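Local coordinates for protein DNA ligase (Archaeoglobus fulgidus, PDB 3GDE) that probably seals nicks in double-stranded DNA during replication, recombination and repair, using ATP and passing through an enzyme-bound AMP intermediate, at residues A[343-357]-A[401-413]. Numbering follows the deposited sequence.
Sequences LYHDGECIDLPLRER and MIKLPSSPYIPGK
Leu354 and Arg355, at the start of helix 354-364, show how a helix whose first amides lack acceptors within the helix can find them in a neighbouring loop. Leu354 N donates to Ser407 O over 2.9 Å, and Arg355 N to Pro405 O over 3.1 Å in a straighter bond (159° at the hydrogen). Further along, Tyr409 N donates to Ile350 O at 2.8 Å. Within the loop, Leu404 to Ser407 form a type I turn, in which Ser407 OG donates to Leu404 O.

Arg357 adds direct side-chain hydrogen bonding. Its NH1 reaches Ser407 O at 3.1 Å, giving that carbonyl a second donor, and also Leu352 O of its own segment. NH2 and Ser407 OG meet at a shared water, which also donates to Pro408 O, while NE forms a salt bridge with Asp341. Tyr409 CB lies over the centre of the guanidinium, whose plane stands 76° from the tyrosine ring. Replacing this arginine with a leucine would probably strip Ser407 O and Leu352 O of a shared donor and leave Asp341 without its charged mate. A second water joins Asp351 OD1 to Tyr409 O.

Both segments belong to the adenylation domain, the nucleotidyltransferase core of ATP-dependent ligases, and Lys403, packed by its CB against Leu354 CD1 (3.7 Å), extends to a salt bridge with Glu250, a predicted ATP-binding residue.

Apolar contacts gather round the ring of Tyr409. With CG anti to the backbone N (chi1 -172°), the ring swings toward Leu343, whose CD2 sits over one face, 3.7 Å from the ring centroid, in a CH-pi contact. Ile350 CG2 approaches Tyr409 CD2 at 3.8 Å. At the polar end of this side chain, the hydroxyl is hydrogen-bonded to Met229 N and Asp299.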
ATOM      1  N   LEU A 343      -2.158  -7.732  19.938  1.00 30.78           N
ATOM      2  CA  LEU A 343      -2.139  -8.882  19.025  1.00 31.77           C
ATOM      3  C   LEU A 343      -1.137  -9.914  19.519  1.00 32.78           C
ATOM      4  O   LEU A 343      -1.212 -11.099  19.191  1.00 32.79           O
ATOM      5  CB  LEU A 343      -1.778  -8.466  17.590  1.00 31.19           C
ATOM      6  CG  LEU A 343      -2.171  -7.126  16.933  1.00 32.17           C
ATOM      7  CD1 LEU A 343      -2.119  -7.263  15.405  1.00 30.21           C
ATOM      8  CD2 LEU A 343      -3.520  -6.575  17.365  1.00 30.91           C
ATOM      9  N   TYR A 344      -0.195  -9.434  20.318  1.00 33.97           N
ATOM     10  CA  TYR A 344       0.896 -10.243  20.801  1.00 35.14           C
ATOM     11  C   TYR A 344       1.203  -9.845  22.227  1.00 35.61           C
ATOM     12  O   TYR A 344       1.372  -8.670  22.535  1.00 35.27           O
ATOM     13  CB  TYR A 344       2.114 -10.033  19.916  1.00 35.34           C
ATOM     14  CG  TYR A 344       3.250 -10.987  20.168  1.00 35.96           C
ATOM     15  CD1 TYR A 344       4.182 -10.739  21.181  1.00 35.76           C
ATOM     16  CD2 TYR A 344       3.407 -12.136  19.382  1.00 36.63           C
ATOM     17  CE1 TYR A 344       5.239 -11.614  21.415  1.00 36.53           C
ATOM     18  CE2 TYR A 344       4.477 -13.019  19.600  1.00 36.69           C
ATOM     19  CZ  TYR A 344       5.383 -12.746  20.620  1.00 36.59           C
ATOM     20  OH  TYR A 344       6.429 -13.604  20.856  1.00 36.71           O
ATOM     21  N   HIS A 345       1.252 -10.844  23.092  1.00 36.93           N
ATOM     22  CA  HIS A 345       1.589 -10.656  24.493  1.00 38.64           C
ATOM     23  C   HIS A 345       2.309 -11.926  24.917  1.00 39.25           C
ATOM     24  O   HIS A 345       1.680 -12.913  25.325  1.00 39.15           O
ATOM     25  CB  HIS A 345       0.325 -10.412  25.314  1.00 39.11           C
ATOM     26  CG  HIS A 345       0.557 -10.390  26.792  1.00 41.47           C
ATOM     27  ND1 HIS A 345       0.375 -11.500  27.589  1.00 42.90           N
ATOM     28  CD2 HIS A 345       0.959  -9.394  27.616  1.00 42.97           C
ATOM     29  CE1 HIS A 345       0.654 -11.187  28.843  1.00 44.62           C
ATOM     30  NE2 HIS A 345       1.010  -9.914  28.886  1.00 44.24           N
ATOM     31  N   ASP A 346       3.633 -11.886  24.777  1.00 40.20           N
ATOM     32  CA  ASP A 346       4.497 -13.073  24.821  1.00 41.33           C
ATOM     33  C   ASP A 346       3.860 -14.289  24.129  1.00 41.18           C
ATOM     34  O   ASP A 346       3.584 -15.327  24.743  1.00 41.20           O
ATOM     35  CB  ASP A 346       4.965 -13.360  26.253  1.00 41.83           C
ATOM     36  CG  ASP A 346       5.870 -12.258  26.789  1.00 44.02           C
ATOM     37  OD1 ASP A 346       6.915 -11.981  26.145  1.00 46.05           O
ATOM     38  OD2 ASP A 346       5.532 -11.660  27.839  1.00 45.57           O
ATOM     39  N   GLY A 347       3.639 -14.122  22.827  1.00 41.11           N
ATOM     40  CA  GLY A 347       2.913 -15.085  22.014  1.00 40.62           C
ATOM     41  C   GLY A 347       1.672 -14.441  21.422  1.00 40.27           C
ATOM     42  O   GLY A 347       1.118 -13.492  21.991  1.00 39.66           O
ATOM     43  N   GLU A 348       1.247 -14.959  20.271  1.00 40.30           N
ATOM     44  CA  GLU A 348      -0.007 -14.567  19.630  1.00 40.19           C
ATOM     45  C   GLU A 348      -1.141 -14.581  20.637  1.00 40.03           C
ATOM     46  O   GLU A 348      -1.178 -15.453  21.515  1.00 40.09           O
ATOM     47  CB  GLU A 348      -0.364 -15.553  18.527  1.00 40.27           C
ATOM     48  CG  GLU A 348       0.415 -15.392  17.254  1.00 40.92           C
ATOM     49  CD  GLU A 348      -0.162 -16.224  16.117  1.00 42.11           C
ATOM     50  OE1 GLU A 348      -1.016 -17.100  16.361  1.00 43.01           O
ATOM     51  OE2 GLU A 348       0.241 -16.002  14.964  1.00 43.88           O
ATOM     52  N   CYS A 349      -2.058 -13.619  20.508  1.00 39.37           N
ATOM     53  CA  CYS A 349      -3.252 -13.565  21.361  1.00 39.02           C
ATOM     54  C   CYS A 349      -4.468 -13.042  20.586  1.00 38.45           C
ATOM     55  O   CYS A 349      -5.500 -12.701  21.171  1.00 38.32           O
ATOM     56  CB  CYS A 349      -2.993 -12.755  22.640  1.00 38.81           C
ATOM     57  SG  CYS A 349      -2.721 -10.980  22.428  1.00 40.02           S
ATOM     58  N   ILE A 350      -4.334 -13.023  19.263  1.00 37.91           N
ATOM     59  CA  ILE A 350      -5.405 -12.644  18.345  1.00 37.20           C
ATOM     60  C   ILE A 350      -6.589 -13.609  18.324  1.00 37.68           C
ATOM     61  O   ILE A 350      -7.687 -13.221  17.923  1.00 37.65           O
ATOM     62  CB  ILE A 350      -4.892 -12.433  16.894  1.00 37.10           C
ATOM     63  CG1 ILE A 350      -4.142 -13.662  16.367  1.00 36.57           C
ATOM     64  CG2 ILE A 350      -4.025 -11.185  16.814  1.00 36.77           C
ATOM     65  CD1 ILE A 350      -4.130 -13.786  14.833  1.00 36.21           C
ATOM     66  N   ASP A 351      -6.377 -14.852  18.761  1.00 38.22           N
ATOM     67  CA  ASP A 351      -7.456 -15.851  18.796  1.00 38.86           C
ATOM     68  C   ASP A 351      -8.408 -15.700  19.985  1.00 39.06           C
ATOM     69  O   ASP A 351      -9.493 -16.284  19.977  1.00 39.27           O
ATOM     70  CB  ASP A 351      -6.907 -17.285  18.731  1.00 39.30           C
ATOM     71  CG  ASP A 351      -6.321 -17.641  17.365  1.00 39.68           C
ATOM     72  OD1 ASP A 351      -6.568 -16.923  16.374  1.00 40.10           O
ATOM     73  OD2 ASP A 351      -5.612 -18.663  17.281  1.00 41.73           O
ATOM     74  N   LEU A 352      -8.002 -14.939  21.004  1.00 39.49           N
ATOM     75  CA  LEU A 352      -8.930 -14.480  22.048  1.00 40.05           C
ATOM     76  C   LEU A 352      -9.988 -13.659  21.281  1.00 40.57           C
ATOM     77  O   LEU A 352      -9.639 -12.973  20.324  1.00 40.91           O
ATOM     78  CB  LEU A 352      -8.192 -13.742  23.168  1.00 39.82           C
ATOM     79  CG  LEU A 352      -6.972 -14.484  23.753  1.00 39.85           C
ATOM     80  CD1 LEU A 352      -6.300 -13.695  24.894  1.00 40.48           C
ATOM     81  CD2 LEU A 352      -7.291 -15.911  24.218  1.00 40.17           C
ATOM     82  N   PRO A 353     -11.245 -13.607  21.747  1.00 41.09           N
ATOM     83  CA  PRO A 353     -11.987 -12.896  22.736  1.00 40.93           C
ATOM     84  C   PRO A 353     -11.503 -11.465  22.979  1.00 40.53           C
ATOM     85  O   PRO A 353     -10.544 -11.236  23.712  1.00 40.01           O
ATOM     86  CB  PRO A 353     -12.025 -13.893  23.885  1.00 40.97           C
ATOM     87  CG  PRO A 353     -12.354 -15.235  23.041  1.00 41.38           C
ATOM     88  CD  PRO A 353     -11.966 -14.870  21.534  1.00 41.62           C
ATOM     89  N   LEU A 354     -12.169 -10.530  22.299  1.00 40.39           N
ATOM     90  CA  LEU A 354     -11.928  -9.094  22.455  1.00 40.72           C
ATOM     91  C   LEU A 354     -11.865  -8.676  23.925  1.00 40.79           C
ATOM     92  O   LEU A 354     -10.921  -7.991  24.338  1.00 40.71           O
ATOM     93  CB  LEU A 354     -12.988  -8.283  21.697  1.00 40.68           C
ATOM     94  CG  LEU A 354     -12.780  -6.768  21.549  1.00 41.25           C
ATOM     95  CD1 LEU A 354     -13.213  -6.289  20.174  1.00 42.15           C
ATOM     96  CD2 LEU A 354     -13.518  -5.985  22.633  1.00 42.41           C
ATOM     97  N   ARG A 355     -12.855  -9.105  24.708  1.00 40.95           N
ATOM     98  CA  ARG A 355     -12.903  -8.807  26.147  1.00 41.72           C
ATOM     99  C   ARG A 355     -11.672  -9.325  26.901  1.00 41.28           C
ATOM    100  O   ARG A 355     -11.206  -8.676  27.849  1.00 41.30           O
ATOM    101  CB  ARG A 355     -14.211  -9.314  26.783  1.00 41.62           C
ATOM    102  CG  ARG A 355     -14.445 -10.813  26.663  1.00 43.11           C
ATOM    103  CD  ARG A 355     -15.900 -11.222  26.968  1.00 43.69           C
ATOM    104  NE  ARG A 355     -16.413 -12.127  25.932  1.00 47.19           N
ATOM    105  CZ  ARG A 355     -16.033 -13.397  25.769  1.00 49.32           C
ATOM    106  NH1 ARG A 355     -15.125 -13.950  26.574  1.00 50.32           N
ATOM    107  NH2 ARG A 355     -16.559 -14.121  24.787  1.00 50.05           N
ATOM    108  N   GLU A 356     -11.146 -10.474  26.465  1.00 40.89           N
ATOM    109  CA  GLU A 356      -9.909 -11.048  27.009  1.00 40.97           C
ATOM    110  C   GLU A 356      -8.650 -10.302  26.539  1.00 40.27           C
ATOM    111  O   GLU A 356      -7.713 -10.093  27.323  1.00 40.41           O
ATOM    112  CB  GLU A 356      -9.802 -12.534  26.658  1.00 40.98           C
ATOM    113  CG  GLU A 356     -10.908 -13.396  27.254  1.00 42.36           C
ATOM    114  CD  GLU A 356     -10.620 -14.891  27.170  1.00 42.80           C
ATOM    115  OE1 GLU A 356     -11.582 -15.659  26.917  1.00 45.23           O
ATOM    116  OE2 GLU A 356      -9.442 -15.297  27.368  1.00 44.63           O
ATOM    117  N   ARG A 357      -8.624  -9.906  25.264  1.00 39.32           N
ATOM    118  CA  ARG A 357      -7.534  -9.073  24.755  1.00 38.57           C
ATOM    119  C   ARG A 357      -7.500  -7.742  25.491  1.00 38.17           C
ATOM    120  O   ARG A 357      -6.437  -7.260  25.847  1.00 37.86           O
ATOM    121  CB  ARG A 357      -7.647  -8.839  23.246  1.00 38.39           C
ATOM    122  CG  ARG A 357      -7.700 -10.102  22.400  1.00 36.65           C
ATOM    123  CD  ARG A 357      -7.346  -9.803  20.955  1.00 33.96           C
ATOM    124  NE  ARG A 357      -8.172  -8.745  20.372  1.00 31.92           N
ATOM    125  CZ  ARG A 357      -9.394  -8.918  19.874  1.00 30.11           C
ATOM    126  NH1 ARG A 357      -9.965 -10.114  19.880  1.00 28.37           N
ATOM    127  NH2 ARG A 357     -10.044  -7.885  19.351  1.00 29.60           N
ATOM    128  N   MET A 401     -16.422   3.531  17.564  1.00 28.43           N
ATOM    129  CA  MET A 401     -16.221   2.178  17.076  1.00 29.48           C
ATOM    130  C   MET A 401     -17.121   1.280  17.901  1.00 30.00           C
ATOM    131  O   MET A 401     -17.189   1.421  19.124  1.00 30.36           O
ATOM    132  CB  MET A 401     -14.752   1.745  17.207  1.00 29.44           C
ATOM    133  CG  MET A 401     -13.759   2.598  16.419  1.00 29.51           C
ATOM    134  SD  MET A 401     -14.036   2.512  14.634  1.00 34.39           S
ATOM    135  CE  MET A 401     -13.701   0.789  14.316  1.00 32.65           C
ATOM    136  N   ILE A 402     -17.817   0.371  17.230  1.00 30.96           N
ATOM    137  CA  ILE A 402     -18.700  -0.588  17.890  1.00 31.68           C
ATOM    138  C   ILE A 402     -18.268  -2.006  17.550  1.00 32.08           C
ATOM    139  O   ILE A 402     -18.326  -2.422  16.389  1.00 32.64           O
ATOM    140  CB  ILE A 402     -20.180  -0.363  17.497  1.00 32.11           C
ATOM    141  CG1 ILE A 402     -20.644   1.023  17.978  1.00 32.27           C
ATOM    142  CG2 ILE A 402     -21.062  -1.480  18.083  1.00 31.98           C
ATOM    143  CD1 ILE A 402     -21.938   1.495  17.390  1.00 34.31           C
ATOM    144  N   LYS A 403     -17.854  -2.755  18.570  1.00 32.21           N
ATOM    145  CA  LYS A 403     -17.199  -4.050  18.363  1.00 32.31           C
ATOM    146  C   LYS A 403     -17.847  -5.188  19.152  1.00 32.77           C
ATOM    147  O   LYS A 403     -18.292  -4.987  20.275  1.00 33.32           O
ATOM    148  CB  LYS A 403     -15.714  -3.943  18.734  1.00 31.95           C
ATOM    149  CG  LYS A 403     -14.975  -2.776  18.086  1.00 30.36           C
ATOM    150  CD  LYS A 403     -13.577  -2.635  18.634  1.00 27.91           C
ATOM    151  CE  LYS A 403     -12.748  -1.693  17.765  1.00 29.08           C
ATOM    152  NZ  LYS A 403     -11.379  -1.523  18.316  1.00 28.60           N
ATOM    153  N   LEU A 404     -17.880  -6.382  18.561  1.00 33.37           N
ATOM    154  CA  LEU A 404     -18.419  -7.588  19.204  1.00 33.88           C
ATOM    155  C   LEU A 404     -17.452  -8.061  20.292  1.00 34.02           C
ATOM    156  O   LEU A 404     -16.312  -8.440  19.981  1.00 34.08           O
ATOM    157  CB  LEU A 404     -18.570  -8.708  18.176  1.00 33.77           C
ATOM    158  CG  LEU A 404     -19.869  -9.478  17.932  1.00 35.27           C
ATOM    159  CD1 LEU A 404     -19.515 -10.924  17.624  1.00 35.15           C
ATOM    160  CD2 LEU A 404     -20.878  -9.406  19.083  1.00 36.20           C
ATOM    161  N   PRO A 405     -17.889  -8.033  21.567  1.00 34.05           N
ATOM    162  CA  PRO A 405     -17.007  -8.389  22.694  1.00 34.19           C
ATOM    163  C   PRO A 405     -16.437  -9.810  22.639  1.00 34.07           C
ATOM    164  O   PRO A 405     -15.432 -10.085  23.286  1.00 33.97           O
ATOM    165  CB  PRO A 405     -17.913  -8.207  23.923  1.00 34.08           C
ATOM    166  CG  PRO A 405     -18.973  -7.261  23.466  1.00 34.16           C
ATOM    167  CD  PRO A 405     -19.226  -7.626  22.036  1.00 33.98           C
ATOM    168  N   SER A 406     -17.057 -10.689  21.858  1.00 34.13           N
ATOM    169  CA  SER A 406     -16.577 -12.063  21.723  1.00 34.35           C
ATOM    170  C   SER A 406     -15.726 -12.310  20.468  1.00 33.86           C
ATOM    171  O   SER A 406     -15.146 -13.387  20.312  1.00 33.70           O
ATOM    172  CB  SER A 406     -17.748 -13.045  21.762  1.00 34.31           C
ATOM    173  OG  SER A 406     -18.486 -12.966  20.563  1.00 36.30           O
ATOM    174  N   SER A 407     -15.655 -11.318  19.581  1.00 33.31           N
ATOM    175  CA  SER A 407     -14.936 -11.481  18.321  1.00 32.30           C
ATOM    176  C   SER A 407     -13.437 -11.639  18.571  1.00 31.57           C
ATOM    177  O   SER A 407     -12.901 -11.007  19.486  1.00 31.24           O
ATOM    178  CB  SER A 407     -15.241 -10.326  17.343  1.00 32.35           C
ATOM    179  OG  SER A 407     -14.754  -9.068  17.801  1.00 31.65           O
ATOM    180  N   PRO A 408     -12.771 -12.528  17.791  1.00 31.15           N
ATOM    181  CA  PRO A 408     -11.304 -12.597  17.748  1.00 30.87           C
ATOM    182  C   PRO A 408     -10.749 -11.520  16.821  1.00 30.35           C
ATOM    183  O   PRO A 408     -11.508 -10.867  16.114  1.00 31.05           O
ATOM    184  CB  PRO A 408     -11.038 -13.973  17.146  1.00 30.46           C
ATOM    185  CG  PRO A 408     -12.192 -14.185  16.225  1.00 30.87           C
ATOM    186  CD  PRO A 408     -13.384 -13.534  16.898  1.00 31.23           C
ATOM    187  N   TYR A 409      -9.441 -11.340  16.823  1.00 29.99           N
ATOM    188  CA  TYR A 409      -8.811 -10.377  15.942  1.00 29.51           C
ATOM    189  C   TYR A 409      -8.418 -11.077  14.645  1.00 29.68           C
ATOM    190  O   TYR A 409      -7.659 -12.063  14.670  1.00 29.56           O
ATOM    191  CB  TYR A 409      -7.590  -9.748  16.635  1.00 29.28           C
ATOM    192  CG  TYR A 409      -6.968  -8.586  15.882  1.00 28.26           C
ATOM    193  CD1 TYR A 409      -7.231  -7.270  16.256  1.00 27.14           C
ATOM    194  CD2 TYR A 409      -6.116  -8.807  14.799  1.00 25.80           C
ATOM    195  CE1 TYR A 409      -6.646  -6.197  15.572  1.00 27.66           C
ATOM    196  CE2 TYR A 409      -5.540  -7.755  14.114  1.00 27.50           C
ATOM    197  CZ  TYR A 409      -5.804  -6.450  14.504  1.00 27.86           C
ATOM    198  OH  TYR A 409      -5.235  -5.408  13.810  1.00 28.73           O
ATOM    199  N   ILE A 410      -8.945 -10.573  13.523  1.00 29.43           N
ATOM    200  CA  ILE A 410      -8.726 -11.193  12.213  1.00 29.04           C
ATOM    201  C   ILE A 410      -7.926 -10.286  11.263  1.00 28.67           C
ATOM    202  O   ILE A 410      -8.499  -9.418  10.587  1.00 28.18           O
ATOM    203  CB  ILE A 410     -10.062 -11.625  11.537  1.00 29.36           C
ATOM    204  CG1 ILE A 410     -10.962 -12.422  12.501  1.00 29.51           C
ATOM    205  CG2 ILE A 410      -9.785 -12.417  10.251  1.00 29.63           C
ATOM    206  CD1 ILE A 410     -10.546 -13.872  12.743  1.00 29.02           C
ATOM    207  N   PRO A 411      -6.598 -10.495  11.201  1.00 28.24           N
ATOM    208  CA  PRO A 411      -5.718  -9.671  10.373  1.00 28.25           C
ATOM    209  C   PRO A 411      -6.203  -9.493   8.931  1.00 28.38           C
ATOM    210  O   PRO A 411      -6.570 -10.468   8.254  1.00 28.31           O
ATOM    211  CB  PRO A 411      -4.390 -10.436  10.413  1.00 27.89           C
ATOM    212  CG  PRO A 411      -4.396 -11.090  11.745  1.00 27.77           C
ATOM    213  CD  PRO A 411      -5.835 -11.535  11.921  1.00 28.40           C
ATOM    214  N   GLY A 412      -6.235  -8.240   8.496  1.00 28.86           N
ATOM    215  CA  GLY A 412      -6.497  -7.888   7.106  1.00 30.02           C
ATOM    216  C   GLY A 412      -7.938  -7.964   6.654  1.00 30.85           C
ATOM    217  O   GLY A 412      -8.228  -7.691   5.500  1.00 31.01           O
ATOM    218  N   LYS A 413      -8.836  -8.308   7.571  1.00 31.71           N
ATOM    219  CA  LYS A 413     -10.229  -8.565   7.239  1.00 32.64           C
ATOM    220  C   LYS A 413     -11.131  -7.406   7.631  1.00 32.41           C
ATOM    221  O   LYS A 413     -10.958  -6.802   8.689  1.00 31.92           O
ATOM    222  CB  LYS A 413     -10.697  -9.848   7.928  1.00 33.20           C
ATOM    223  CG  LYS A 413     -11.954 -10.486   7.351  1.00 35.77           C
ATOM    224  CD  LYS A 413     -11.691 -11.201   6.009  1.00 41.13           C
ATOM    225  CE  LYS A 413     -10.684 -12.349   6.134  1.00 42.87           C
ATOM    226  NZ  LYS A 413     -11.303 -13.593   6.660  1.00 44.38           N
TER
HETATM  227  O   HOH W   1      -7.488 -15.009  14.891  1.00 27.90           O
HETATM  228  O   HOH W   2     -12.122  -8.404  17.514  1.00 26.02           O